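RNA-binding protein Unr (PDB 4QQB) binds RNA, associating with the msl-2 3'-UTR through its first cold-shock domain and with roX RNAs to regulate X-chromosome dosage compensation. Local coordinates at residues Y18-C23 / Q27-F32. Sequence-based numbering, arbitrary orientation.
Sequences YGFIQC and QARLFF. With nucleotides of chain A.
One face of the Phe20 ring carries both the Arg29 guanidinium, stacked flat at 4.3 Å between centres, and the base of C13 of chain A; Phe31 turns its edge toward the other face in an offset edge-to-face pair, planes at 78°. Phe31 in turn lays a face on the adenine of A12 of chain A, while the Tyr18 ring lies near parallel to that of Phe31 but slid aside, so the two barely overlap. Arginine suits its place because, with CG anti to the backbone N (chi1 179°) and the chain extended, NH1 donates to N3 and NH2 to O2 of C13 of chain A, each at 3.0 Å, reading the cytosine edge. Tyr18 adds a hydroxyl, bonding through OH to N7 of G14 of chain A at 2.7 Å. Were Phe20 an alanine, cytosine and guanidinium would probably lose their common platform, and the Phe31 edge its partner, leaving the arginine freer to turn.

Gly19 pairs with Phe32 and Ile21 with Leu30, both as hydrogen-bonded antiparallel pairs. Gly19 has no side chain to obstruct the Phe32 ring, which packs over its backbone and meets Ile21.

Strands 18-23 and 29-33 carry the RNP1-like and RNP2-like motifs of this cold-shock domain, a five-stranded OB-fold barrel. Opposite the RNA-binding face, apolar Ile21, Leu30 and Phe32 suit the buried interior, where Phe52 of strand 49-56 meets Ile21 and Leu30. Strand 18-23 joins strand 7-14, and a Phe31–Ala65 backbone hydrogen bond links outermost strands 29-33 and 63-70, helping close the barrel.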
loop_
_atom_site.group_PDB
_atom_site.type_symbol
_atom_site.label_atom_id
_atom_site.label_comp_id
_atom_site.label_asym_id
_atom_site.label_seq_id
_atom_site.Cartn_x
_atom_site.Cartn_y
_atom_site.Cartn_z
ATOM N N TYR E 18 8.393 -14.719 -6.548
ATOM C CA TYR E 18 9.693 -14.542 -7.168
ATOM C C TYR E 18 10.441 -15.850 -7.092
ATOM O O TYR E 18 9.953 -16.818 -6.512
ATOM C CB TYR E 18 10.475 -13.427 -6.463
ATOM C CG TYR E 18 10.560 -13.561 -4.952
ATOM C CD1 TYR E 18 9.524 -13.122 -4.136
ATOM C CD2 TYR E 18 11.682 -14.112 -4.342
ATOM C CE1 TYR E 18 9.597 -13.237 -2.759
ATOM C CE2 TYR E 18 11.766 -14.227 -2.965
ATOM C CZ TYR E 18 10.721 -13.789 -2.180
ATOM O OH TYR E 18 10.795 -13.902 -0.811
ATOM N N GLY E 19 11.624 -15.878 -7.689
ATOM C CA GLY E 19 12.452 -17.071 -7.664
ATOM C C GLY E 19 13.921 -16.760 -7.820
ATOM O O GLY E 19 14.326 -15.591 -7.891
ATOM N N PHE E 20 14.722 -17.819 -7.865
ATOM C CA PHE E 20 16.150 -17.677 -8.054
ATOM C C PHE E 20 16.646 -18.639 -9.116
ATOM O O PHE E 20 16.141 -19.752 -9.248
ATOM C CB PHE E 20 16.875 -17.881 -6.735
ATOM C CG PHE E 20 16.540 -16.842 -5.709
ATOM C CD1 PHE E 20 15.425 -16.988 -4.894
ATOM C CD2 PHE E 20 17.324 -15.711 -5.571
ATOM C CE1 PHE E 20 15.106 -16.033 -3.950
ATOM C CE2 PHE E 20 17.014 -14.750 -4.629
ATOM C CZ PHE E 20 15.902 -14.911 -3.818
ATOM N N ILE E 21 17.642 -18.182 -9.868
ATOM C CA ILE E 21 18.110 -18.862 -11.061
ATOM C C ILE E 21 19.616 -19.078 -10.996
ATOM O O ILE E 21 20.362 -18.122 -10.785
ATOM C CB ILE E 21 17.789 -18.011 -12.303
ATOM C CG1 ILE E 21 16.305 -18.132 -12.646
ATOM C CG2 ILE E 21 18.648 -18.429 -13.488
ATOM C CD1 ILE E 21 15.841 -17.154 -13.706
ATOM N N GLN E 22 20.063 -20.320 -11.184
ATOM C CA GLN E 22 21.490 -20.575 -11.371
ATOM C C GLN E 22 21.815 -20.315 -12.827
ATOM O O GLN E 22 21.220 -20.926 -13.715
ATOM C CB GLN E 22 21.903 -21.998 -10.971
ATOM C CG GLN E 22 22.674 -22.088 -9.652
ATOM C CD GLN E 22 23.958 -21.268 -9.622
ATOM O OE1 GLN E 22 24.430 -20.876 -8.549
ATOM N NE2 GLN E 22 24.526 -20.999 -10.798
ATOM N N CYS E 23 22.742 -19.390 -13.060
ATOM C CA CYS E 23 23.144 -19.018 -14.412
ATOM C C CYS E 23 24.129 -20.035 -14.965
ATOM O O CYS E 23 25.030 -20.491 -14.258
ATOM C CB CYS E 23 23.782 -17.629 -14.420
ATOM S SG CYS E 23 22.673 -16.281 -13.953
ATOM N N GLN E 27 28.867 -17.221 -13.472
ATOM C CA GLN E 27 28.862 -17.710 -12.101
ATOM C C GLN E 27 28.067 -16.747 -11.226
ATOM O O GLN E 27 28.625 -15.814 -10.647
ATOM C CB GLN E 27 30.282 -17.871 -11.571
ATOM C CG GLN E 27 30.329 -18.400 -10.147
ATOM C CD GLN E 27 31.702 -18.897 -9.759
ATOM O OE1 GLN E 27 31.849 -20.006 -9.243
ATOM N NE2 GLN E 27 32.722 -18.081 -10.011
ATOM N N ALA E 28 26.758 -16.974 -11.144
ATOM C CA ALA E 28 25.862 -16.092 -10.401
ATOM C C ALA E 28 24.509 -16.742 -10.195
ATOM O O ALA E 28 24.036 -17.499 -11.047
ATOM C CB ALA E 28 25.684 -14.777 -11.138
ATOM N N ARG E 29 23.890 -16.421 -9.062
ATOM C CA ARG E 29 22.548 -16.888 -8.724
ATOM C C ARG E 29 21.600 -15.683 -8.624
ATOM O O ARG E 29 21.596 -14.977 -7.615
ATOM C CB ARG E 29 22.603 -17.648 -7.401
ATOM C CG ARG E 29 21.271 -18.174 -6.902
ATOM C CD ARG E 29 21.493 -18.999 -5.646
ATOM N NE ARG E 29 20.255 -19.545 -5.100
ATOM C CZ ARG E 29 19.370 -18.847 -4.395
ATOM N NH1 ARG E 29 19.568 -17.558 -4.142
ATOM N NH2 ARG E 29 18.273 -19.444 -3.942
ATOM N N LEU E 30 20.800 -15.453 -9.666
ATOM C CA LEU E 30 20.006 -14.222 -9.774
ATOM C C LEU E 30 18.592 -14.341 -9.228
ATOM O O LEU E 30 17.961 -15.391 -9.297
ATOM C CB LEU E 30 19.921 -13.748 -11.233
ATOM C CG LEU E 30 21.238 -13.366 -11.920
ATOM C CD1 LEU E 30 20.978 -12.895 -13.342
ATOM C CD2 LEU E 30 21.993 -12.304 -11.133
ATOM N N PHE E 31 18.120 -13.223 -8.692
ATOM C CA PHE E 31 16.730 -13.035 -8.302
ATOM C C PHE E 31 15.914 -12.722 -9.556
ATOM O O PHE E 31 16.433 -12.157 -10.515
ATOM C CB PHE E 31 16.651 -11.862 -7.307
ATOM C CG PHE E 31 15.250 -11.427 -6.969
ATOM C CD1 PHE E 31 14.576 -10.516 -7.772
ATOM C CD2 PHE E 31 14.610 -11.916 -5.836
ATOM C CE1 PHE E 31 13.286 -10.117 -7.462
ATOM C CE2 PHE E 31 13.323 -11.518 -5.523
ATOM C CZ PHE E 31 12.661 -10.618 -6.337
ATOM N N PHE E 32 14.641 -13.092 -9.550
ATOM C CA PHE E 32 13.724 -12.650 -10.595
ATOM C C PHE E 32 12.296 -12.637 -10.076
ATOM O O PHE E 32 11.895 -13.531 -9.334
ATOM C CB PHE E 32 13.836 -13.536 -11.845
ATOM C CG PHE E 32 13.066 -14.824 -11.759
ATOM C CD1 PHE E 32 13.654 -15.964 -11.240
ATOM C CD2 PHE E 32 11.751 -14.895 -12.205
ATOM C CE1 PHE E 32 12.947 -17.154 -11.167
ATOM C CE2 PHE E 32 11.034 -16.076 -12.128
ATOM C CZ PHE E 32 11.635 -17.208 -11.609
ATOM P P C A 13 14.281 -12.769 2.487
ATOM O OP1 C A 13 12.942 -12.150 2.676
ATOM O OP2 C A 13 15.290 -12.651 3.563
ATOM O "O5'" C A 13 14.112 -14.320 2.156
ATOM C "C5'" C A 13 12.873 -14.853 1.650
ATOM C "C4'" C A 13 13.110 -16.173 0.950
ATOM O "O4'" C A 13 13.991 -15.979 -0.195
ATOM C "C3'" C A 13 13.768 -17.259 1.794
ATOM O "O3'" C A 13 13.281 -18.544 1.429
ATOM C "C2'" C A 13 15.236 -17.129 1.418
ATOM O "O2'" C A 13 16.001 -18.291 1.659
ATOM C "C1'" C A 13 15.125 -16.816 -0.070
ATOM N N1 C A 13 16.296 -16.100 -0.592
ATOM C C2 C A 13 17.218 -16.789 -1.387
ATOM O O2 C A 13 17.012 -17.983 -1.649
ATOM N N3 C A 13 18.304 -16.132 -1.858
ATOM C C4 C A 13 18.490 -14.845 -1.554
ATOM N N4 C A 13 19.573 -14.237 -2.039
ATOM C C5 C A 13 17.571 -14.124 -0.740
ATOM C C6 C A 13 16.501 -14.785 -0.280
ATOM P P A A 12 11.645 -7.926 -1.139
ATOM O OP1 A A 12 10.388 -8.178 -0.368
ATOM O OP2 A A 12 12.503 -6.770 -0.793
ATOM O "O5'" A A 12 12.605 -9.198 -1.121
ATOM C "C5'" A A 12 12.151 -10.475 -0.636
ATOM C "C4'" A A 12 13.315 -11.424 -0.527
ATOM O "O4'" A A 12 13.994 -11.469 -1.809
ATOM C "C3'" A A 12 14.380 -11.037 0.500
ATOM O "O3'" A A 12 14.933 -12.187 1.137
ATOM C "C2'" A A 12 15.416 -10.302 -0.346
ATOM O "O2'" A A 12 16.738 -10.352 0.146
ATOM C "C1'" A A 12 15.346 -11.085 -1.649
ATOM N N9 A A 12 15.751 -10.327 -2.832
ATOM C C8 A A 12 15.045 -9.353 -3.492
ATOM N N7 A A 12 15.658 -8.883 -4.550
ATOM C C5 A A 12 16.847 -9.596 -4.591
ATOM C C6 A A 12 17.940 -9.563 -5.475
ATOM N N6 A A 12 18.016 -8.748 -6.530
ATOM N N1 A A 12 18.966 -10.409 -5.237
ATOM C C2 A A 12 18.892 -11.222 -4.174
ATOM N N3 A A 12 17.920 -11.344 -3.272
ATOM C C4 A A 12 16.915 -10.493 -3.541
ATOM P P G A 14 12.670 -19.502 2.544
ATOM O OP1 G A 14 13.759 -19.842 3.499
ATOM O OP2 G A 14 11.920 -20.590 1.861
ATOM O "O5'" G A 14 11.613 -18.557 3.266
ATOM C "C5'" G A 14 11.737 -18.246 4.661
ATOM C "C4'" G A 14 10.371 -18.077 5.272
ATOM O "O4'" G A 14 9.903 -16.738 4.990
ATOM C "C3'" G A 14 9.306 -19.064 4.794
ATOM O "O3'" G A 14 8.800 -19.942 5.819
ATOM C "C2'" G A 14 8.352 -18.225 3.925
ATOM O "O2'" G A 14 6.975 -18.470 4.123
ATOM C "C1'" G A 14 8.656 -16.780 4.333
ATOM N N9 G A 14 8.717 -15.841 3.215
ATOM C C8 G A 14 9.510 -15.943 2.097
ATOM N N7 G A 14 9.377 -14.932 1.281
ATOM C C5 G A 14 8.458 -14.101 1.909
ATOM C C6 G A 14 7.927 -12.849 1.506
ATOM O O6 G A 14 8.169 -12.203 0.478
ATOM N N1 G A 14 7.020 -12.353 2.438
ATOM C C2 G A 14 6.673 -12.979 3.612
ATOM N N2 G A 14 5.782 -12.340 4.384
ATOM N N3 G A 14 7.166 -14.144 4.001
ATOM C C4 G A 14 8.046 -14.645 3.107
#